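Local coordinates for protein lysozyme (Enterobacteria phage P1, PDB 1XJU) that hydrolyses the glycosidic bonds of the host cell wall peptidoglycan once it escapes the inner membrane, so that new phage particles are released, at residues D46-I49 with A50-E54; N76-S79 with A80-A84; R104-T107 with S108-W112. One frame throughout, in Å; residues are numbered along the deposited sequence.

Contact 1: residues D46-I49 with A50-E54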
loop_
_atom_site.group_PDB
_atom_site.type_symbol
_atom_site.label_atom_id
_atom_site.label_comp_id
_atom_site.label_asym_id
_atom_site.label_seq_id
_atom_site.Cartn_x
_atom_site.Cartn_y
_atom_site.Cartn_z
ATOM N N ASP A 46 -1.833 -12.152 16.989
ATOM C CA ASP A 46 -2.818 -11.133 16.796
ATOM C C ASP A 46 -2.589 -9.944 17.712
ATOM O O ASP A 46 -2.798 -8.770 17.336
ATOM C CB ASP A 46 -4.215 -11.713 17.068
ATOM C CG ASP A 46 -4.623 -12.794 16.110
ATOM O OD1 ASP A 46 -4.332 -12.773 14.884
ATOM O OD2 ASP A 46 -5.323 -13.735 16.565
ATOM N N GLN A 47 -2.158 -10.195 18.920
ATOM C CA GLN A 47 -1.965 -9.124 19.857
ATOM C C GLN A 47 -0.809 -8.205 19.457
ATOM O O GLN A 47 -0.898 -6.991 19.617
ATOM C CB GLN A 47 -1.789 -9.689 21.249
ATOM C CG GLN A 47 -3.103 -10.342 21.780
ATOM C CD GLN A 47 -3.509 -11.670 21.055
ATOM O OE1 GLN A 47 -2.616 -12.466 20.613
ATOM N NE2 GLN A 47 -4.819 -11.926 20.943
ATOM N N GLN A 48 0.238 -8.746 18.864
ATOM C CA GLN A 48 1.298 -7.909 18.376
ATOM C C GLN A 48 0.831 -7.043 17.197
ATOM O O GLN A 48 1.179 -5.849 17.096
ATOM C CB GLN A 48 2.520 -8.704 17.952
ATOM C CG GLN A 48 3.600 -7.649 17.563
ATOM C CD GLN A 48 4.962 -8.136 17.238
ATOM O OE1 GLN A 48 5.286 -9.310 17.406
ATOM N NE2 GLN A 48 5.788 -7.217 16.798
ATOM N N ILE A 49 0.050 -7.637 16.305
ATOM C CA ILE A 49 -0.508 -6.891 15.173
ATOM C C ILE A 49 -1.336 -5.739 15.712
ATOM O O ILE A 49 -1.223 -4.575 15.238
ATOM C CB ILE A 49 -1.286 -7.805 14.242
ATOM C CG1 ILE A 49 -0.349 -8.774 13.532
ATOM C CG2 ILE A 49 -2.085 -6.967 13.209
ATOM C CD1 ILE A 49 -1.006 -9.890 12.813
ATOM N N ALA A 50 -2.162 -5.977 16.717
ATOM C CA ALA A 50 -2.961 -4.926 17.271
ATOM C C ALA A 50 -2.102 -3.876 17.947
ATOM O O ALA A 50 -2.377 -2.662 17.794
ATOM C CB ALA A 50 -3.941 -5.499 18.279
ATOM N N ALA A 51 -1.054 -4.284 18.668
ATOM C CA ALA A 51 -0.239 -3.338 19.390
ATOM C C ALA A 51 0.500 -2.408 18.418
ATOM O O ALA A 51 0.751 -1.257 18.763
ATOM C CB ALA A 51 0.770 -4.079 20.231
ATOM N N ASP A 52 0.877 -2.937 17.254
ATOM C CA ASP A 52 1.665 -2.167 16.299
ATOM C C ASP A 52 0.861 -1.473 15.227
ATOM O O ASP A 52 1.440 -0.817 14.348
ATOM C CB ASP A 52 2.673 -3.106 15.672
ATOM C CG ASP A 52 3.743 -3.489 16.684
ATOM O OD1 ASP A 52 4.578 -4.336 16.360
ATOM O OD2 ASP A 52 3.831 -2.925 17.790
ATOM N N TRP A 53 -0.434 -1.543 15.285
ATOM C CA TRP A 53 -1.288 -1.111 14.182
ATOM C C TRP A 53 -1.069 0.387 13.899
ATOM O O TRP A 53 -0.798 0.780 12.752
ATOM C CB TRP A 53 -2.733 -1.388 14.541
ATOM C CG TRP A 53 -3.682 -1.211 13.410
ATOM C CD1 TRP A 53 -4.429 -0.128 13.048
ATOM C CD2 TRP A 53 -3.967 -2.204 12.430
ATOM N NE1 TRP A 53 -5.157 -0.380 11.912
ATOM C CE2 TRP A 53 -4.926 -1.661 11.520
ATOM C CE3 TRP A 53 -3.569 -3.550 12.254
ATOM C CZ2 TRP A 53 -5.456 -2.405 10.468
ATOM C CZ3 TRP A 53 -4.102 -4.268 11.238
ATOM C CH2 TRP A 53 -5.025 -3.695 10.329
ATOM N N GLU A 54 -1.199 1.222 14.941
ATOM C CA GLU A 54 -1.029 2.670 14.758
ATOM C C GLU A 54 0.364 3.046 14.346
ATOM O O GLU A 54 0.537 3.941 13.502
ATOM C CB GLU A 54 -1.431 3.422 16.032
ATOM C CG GLU A 54 -2.906 3.355 16.231
ATOM C CD GLU A 54 -3.638 4.068 15.102
ATOM O OE1 GLU A 54 -3.116 5.076 14.580
ATOM O OE2 GLU A 54 -4.667 3.574 14.716
#
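Gln-48 and Asp-52 are hydrogen-bonded through their side chains on one flank of the first turns of helix 46-67, a worked case of an i to i+4 side-chain bond. The amide NE2 of Gln-48 gives a nearly straight hydrogen bond to OD1 of Asp-52, 3.2 Å long with an N-H...O angle of 174°. The bond leaves within the amide plane and reaches the syn side of the oxygen, somewhat out of the carboxylate plane, and the two flat groups stand almost perpendicular. The amide is carried forward along the helix to the aspartate one turn on because chi1 (-176°) sets CG of Gln-48 opposite the backbone N and the chain runs extended beyond it. One residue later, Ile-49 lays its CG2 methyl at the edge of the Trp-53 indole, 3.8 Å from CE3.

Behind these side chains stand the backbone bonds of the turn. Ala-50 N reaches Asp-46 O at 2.9 Å, and Ala-51 N and Asp-52 N follow suit with Gln-47 O and Gln-48 O. Asp-52 N also makes a weak bond to Ile-49 O. Thr-45 OG1 bonds Gln-48 N just ahead of the helix.

Ala-50 and Trp-53 lie against Ala-13 of helix 13-18, which carries Glu-14, the probable proton donor/acceptor, while Ile-49 rests on Val-27 from a loop and Trp-53 meets Phe-86 of helix 75-88 edge-to-face.

Contact 2: residues N76-S79 with A80-A84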
loop_
_atom_site.group_PDB
_atom_site.type_symbol
_atom_site.label_atom_id
_atom_site.label_comp_id
_atom_site.label_asym_id
_atom_site.label_seq_id
_atom_site.Cartn_x
_atom_site.Cartn_y
_atom_site.Cartn_z
ATOM N N ASN A 76 -7.084 13.227 -0.012
ATOM C CA ASN A 76 -7.585 11.969 -0.506
ATOM C C ASN A 76 -6.479 11.126 -1.140
ATOM O O ASN A 76 -6.362 9.929 -0.797
ATOM C CB ASN A 76 -8.709 12.209 -1.512
ATOM C CG ASN A 76 -9.988 12.702 -0.892
ATOM O OD1 ASN A 76 -10.205 12.532 0.322
ATOM N ND2 ASN A 76 -10.836 13.341 -1.703
ATOM N N ALA A 77 -5.649 11.720 -1.979
ATOM C CA ALA A 77 -4.546 10.984 -2.552
ATOM C C ALA A 77 -3.589 10.514 -1.458
ATOM O O ALA A 77 -3.089 9.368 -1.469
ATOM C CB ALA A 77 -3.826 11.804 -3.584
ATOM N N PHE A 78 -3.274 11.385 -0.517
ATOM C CA PHE A 78 -2.381 11.020 0.562
ATOM C C PHE A 78 -2.918 9.822 1.314
ATOM O O PHE A 78 -2.138 8.906 1.686
ATOM C CB PHE A 78 -2.211 12.183 1.532
ATOM C CG PHE A 78 -1.350 11.842 2.709
ATOM C CD1 PHE A 78 0.021 11.871 2.602
ATOM C CD2 PHE A 78 -1.927 11.363 3.877
ATOM C CE1 PHE A 78 0.798 11.464 3.666
ATOM C CE2 PHE A 78 -1.128 10.928 4.896
ATOM C CZ PHE A 78 0.203 11.000 4.791
ATOM N N SER A 79 -4.179 9.840 1.596
ATOM C CA SER A 79 -4.821 8.794 2.409
ATOM C C SER A 79 -4.906 7.494 1.646
ATOM O O SER A 79 -4.630 6.418 2.218
ATOM C CB SER A 79 -6.206 9.278 2.806
ATOM O OG SER A 79 -6.127 10.420 3.646
ATOM N N ALA A 80 -5.204 7.546 0.341
ATOM C CA ALA A 80 -5.172 6.351 -0.489
ATOM C C ALA A 80 -3.789 5.766 -0.564
ATOM O O ALA A 80 -3.609 4.530 -0.470
ATOM C CB ALA A 80 -5.708 6.676 -1.855
ATOM N N MET A 81 -2.784 6.615 -0.739
ATOM C CA MET A 81 -1.413 6.137 -0.850
ATOM C C MET A 81 -0.920 5.548 0.469
ATOM O O MET A 81 -0.185 4.555 0.499
ATOM C CB MET A 81 -0.495 7.284 -1.307
ATOM C CG MET A 81 -0.732 7.666 -2.771
ATOM S SD MET A 81 -0.303 6.353 -3.956
ATOM C CE MET A 81 1.504 6.302 -3.770
ATOM N N THR A 82 -1.329 6.128 1.583
ATOM C CA THR A 82 -0.987 5.606 2.892
ATOM C C THR A 82 -1.583 4.219 3.055
ATOM O O THR A 82 -0.924 3.304 3.541
ATOM C CB THR A 82 -1.479 6.530 4.016
ATOM O OG1 THR A 82 -0.714 7.759 3.990
ATOM C CG2 THR A 82 -1.281 5.897 5.397
ATOM N N SER A 83 -2.836 4.046 2.691
ATOM C CA SER A 83 -3.481 2.729 2.715
ATOM C C SER A 83 -2.664 1.730 1.916
ATOM O O SER A 83 -2.405 0.616 2.405
ATOM C CB SER A 83 -4.892 2.867 2.151
ATOM O OG SER A 83 -5.506 1.588 1.969
ATOM N N ALA A 84 -2.240 2.070 0.697
ATOM C CA ALA A 84 -1.466 1.161 -0.120
ATOM C C ALA A 84 -0.139 0.838 0.550
ATOM O O ALA A 84 0.290 -0.338 0.551
ATOM C CB ALA A 84 -1.248 1.766 -1.502
#
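Thr-82 bonds back to Phe-78 within a buried part of alpha-helix 75-88 of this phage lysozyme fold, illustrating how a threonine hydroxyl is satisfied inside a helix by the carbonyl one turn earlier. Its CB lies 3.4 Å from Phe-78 O. From there OG1, anti to the carbonyl carbon of Thr-82 (chi1 -69°), turns back along the helix and donates to Phe-78 O at 2.9 Å. The backbone N of Thr-82 gives that same oxygen the usual helical bond, also 2.9 Å. The two donors arrive from opposite faces of the carbonyl plane, so the one oxygen accepts from the backbone N-H and from the hydroxyl.

OG1 also lies over one face of the Phe-78 ring, displaced toward the rim. Glu-61 of helix 46-67 touches both side chains. The ring packs on Ile-64 of that helix as well and receives a cation-pi contact from Arg-1. Elsewhere on the helix, Ser-79 OG bonds Asp-75 O and Asn-3 N, while Ser-83 OG bonds Glu-146 and Arg-142 of helix 137-151. Met-81 passes Ala-77 O with CG at 3.2 Å before its bent chain leads away. Closest to the threonine oxygen among the ring atoms is Phe-78 CE2, 3.3 Å from Thr-82 OG1.

Contact 3: residues R104-T107 with S108-W112. With SO4 (sulfate ion), chain D.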
loop_
_atom_site.group_PDB
_atom_site.type_symbol
_atom_site.label_atom_id
_atom_site.label_comp_id
_atom_site.label_asym_id
_atom_site.label_seq_id
_atom_site.Cartn_x
_atom_site.Cartn_y
_atom_site.Cartn_z
ATOM N N ARG A 104 16.071 -4.278 -10.443
ATOM C CA ARG A 104 15.107 -3.448 -9.760
ATOM C C ARG A 104 15.024 -2.121 -10.449
ATOM O O ARG A 104 16.059 -1.471 -10.662
ATOM C CB ARG A 104 15.614 -3.293 -8.336
ATOM C CG ARG A 104 14.759 -2.567 -7.374
ATOM C CD ARG A 104 15.008 -3.050 -5.955
ATOM N NE ARG A 104 14.712 -4.484 -5.907
ATOM C CZ ARG A 104 13.475 -4.976 -5.874
ATOM N NH1 ARG A 104 12.457 -4.155 -5.810
ATOM N NH2 ARG A 104 13.246 -6.277 -5.857
ATOM N N VAL A 105 13.810 -1.674 -10.751
ATOM C CA VAL A 105 13.574 -0.412 -11.423
ATOM C C VAL A 105 12.491 0.362 -10.701
ATOM O O VAL A 105 11.693 -0.179 -9.915
ATOM C CB VAL A 105 13.225 -0.630 -12.892
ATOM C CG1 VAL A 105 14.322 -1.391 -13.577
ATOM C CG2 VAL A 105 11.914 -1.314 -13.082
ATOM N N GLU A 106 12.417 1.648 -10.973
ATOM C CA GLU A 106 11.445 2.521 -10.337
ATOM C C GLU A 106 10.036 2.180 -10.788
ATOM O O GLU A 106 9.767 1.890 -11.957
ATOM C CB GLU A 106 11.765 3.956 -10.723
ATOM C CG GLU A 106 10.902 4.987 -10.025
ATOM C CD GLU A 106 11.276 6.421 -10.389
ATOM O OE1 GLU A 106 12.091 6.629 -11.327
ATOM O OE2 GLU A 106 10.775 7.328 -9.705
ATOM N N THR A 107 9.070 2.199 -9.869
ATOM C CA THR A 107 7.696 2.002 -10.260
ATOM C C THR A 107 7.184 3.270 -10.948
ATOM O O THR A 107 7.563 4.415 -10.651
ATOM C CB THR A 107 6.830 1.741 -9.039
ATOM O OG1 THR A 107 6.990 2.862 -8.165
ATOM C CG2 THR A 107 7.205 0.465 -8.307
ATOM N N SER A 108 6.220 3.059 -11.814
ATOM C CA SER A 108 5.501 4.191 -12.392
ATOM C C SER A 108 4.800 5.017 -11.338
ATOM O O SER A 108 4.781 6.253 -11.443
ATOM C CB SER A 108 4.519 3.681 -13.377
ATOM O OG SER A 108 5.179 3.108 -14.480
ATOM N N ILE A 109 4.206 4.384 -10.312
ATOM C CA ILE A 109 3.522 5.174 -9.295
ATOM C C ILE A 109 4.474 6.133 -8.613
ATOM O O ILE A 109 4.117 7.284 -8.351
ATOM C CB ILE A 109 2.784 4.247 -8.318
ATOM C CG1 ILE A 109 1.716 5.006 -7.555
ATOM C CG2 ILE A 109 3.722 3.485 -7.367
ATOM C CD1 ILE A 109 0.761 4.138 -6.781
ATOM N N HIS A 110 5.695 5.699 -8.345
ATOM C CA HIS A 110 6.691 6.569 -7.765
ATOM C C HIS A 110 7.128 7.685 -8.728
ATOM O O HIS A 110 7.294 8.841 -8.302
ATOM C CB HIS A 110 7.891 5.738 -7.282
ATOM C CG HIS A 110 8.956 6.534 -6.583
ATOM N ND1 HIS A 110 10.042 7.090 -7.246
ATOM C CD2 HIS A 110 9.129 6.852 -5.278
ATOM C CE1 HIS A 110 10.820 7.686 -6.348
ATOM N NE2 HIS A 110 10.268 7.621 -5.160
ATOM N N LYS A 111 7.320 7.335 -9.968
ATOM C CA LYS A 111 7.677 8.331 -10.980
ATOM C C LYS A 111 6.656 9.470 -10.992
ATOM O O LYS A 111 7.022 10.637 -11.011
ATOM C CB LYS A 111 7.759 7.679 -12.346
ATOM C CG LYS A 111 9.020 6.900 -12.533
ATOM C CD LYS A 111 9.153 6.420 -13.939
ATOM C CE LYS A 111 10.371 5.524 -14.122
ATOM N NZ LYS A 111 11.640 6.213 -13.940
ATOM N N TRP A 112 5.378 9.122 -11.049
ATOM C CA TRP A 112 4.361 10.144 -11.114
ATOM C C TRP A 112 4.229 10.925 -9.841
ATOM O O TRP A 112 4.020 12.142 -9.878
ATOM C CB TRP A 112 3.027 9.548 -11.560
ATOM C CG TRP A 112 3.008 9.074 -12.966
ATOM C CD1 TRP A 112 2.709 7.842 -13.390
ATOM C CD2 TRP A 112 3.245 9.854 -14.146
ATOM N NE1 TRP A 112 2.733 7.781 -14.775
ATOM C CE2 TRP A 112 3.038 9.019 -15.254
ATOM C CE3 TRP A 112 3.553 11.188 -14.386
ATOM C CZ2 TRP A 112 3.225 9.457 -16.561
ATOM C CZ3 TRP A 112 3.691 11.626 -15.716
ATOM C CH2 TRP A 112 3.513 10.761 -16.754
HETATM S S SO4 D . 13.855 3.321 -14.562
HETATM O O1 SO4 D . 15.166 2.990 -15.028
HETATM O O2 SO4 D . 13.777 3.074 -13.115
HETATM O O3 SO4 D . 12.857 2.563 -15.302
HETATM O O4 SO4 D . 13.641 4.708 -14.948
#
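His-110 ND1 donates to Glu-106 OE2 in a short bond of 2.6 Å, with an N-H...O angle of 163°, which ties the glutamate to the first turn of the following helix. The bond meets the anti side of the oxygen. OE2 sits at the edge of the imidazole, nearly in its plane, while the carboxylate is turned 58° from it. The other oxygen, OE1, takes Lys-111 NZ at 2.7 Å in a salt bridge, approached from above the carboxylate plane. The lysine chain runs extended past the glutamate, its CG close to CD of Glu-106, and bends at its last torsion (chi4 -66°) to bring the ammonium back to OE1. Two such donors would probably favour the ionised glutamate.

This is the join between strand 103-106, one arm of a beta hairpin with strand 95-98, and helix 108-114, with Thr-107 at the N-cap. Thr-107 OG1 accepts His-110 N at 3.1 Å and itself also bonds Leu-93 O, while Lys-111 N closes the first turn on Thr-107 O.

Lys-111 NZ reaches on to O4 of a sulfate ion, probably from the crystallisation liquor, at 2.7 Å. Glu-106 N holds O2 of the same ion at 2.9 Å, and Arg-101 NH2 adds a further bond. The His-110 ring also meets Phe-68 edge-to-face.

Read from the N terminus, the three contacts lie in series: none nests in or crosses another, and each spans one continuous piece of chain, so none closes a loop. Contact 1 belongs to the opening turns of helix 46-67, on the side of the active site. Contact 2 belongs to the next long helix, 75-88, near the centre of the molecule, its nearest atoms about 9 Å from contact 1. Contact 3 marks where the hairpin of strands 95-98 and 103-106 passes into helix 108-114. It touches contact 2 through Met-81 SD and Ile-109 CD1, 3.7 Å apart, which ties that short helix to helix 75-88. Contacts 1 and 3 lie on opposite sides of the chain's centre, about 30 Å apart between centres.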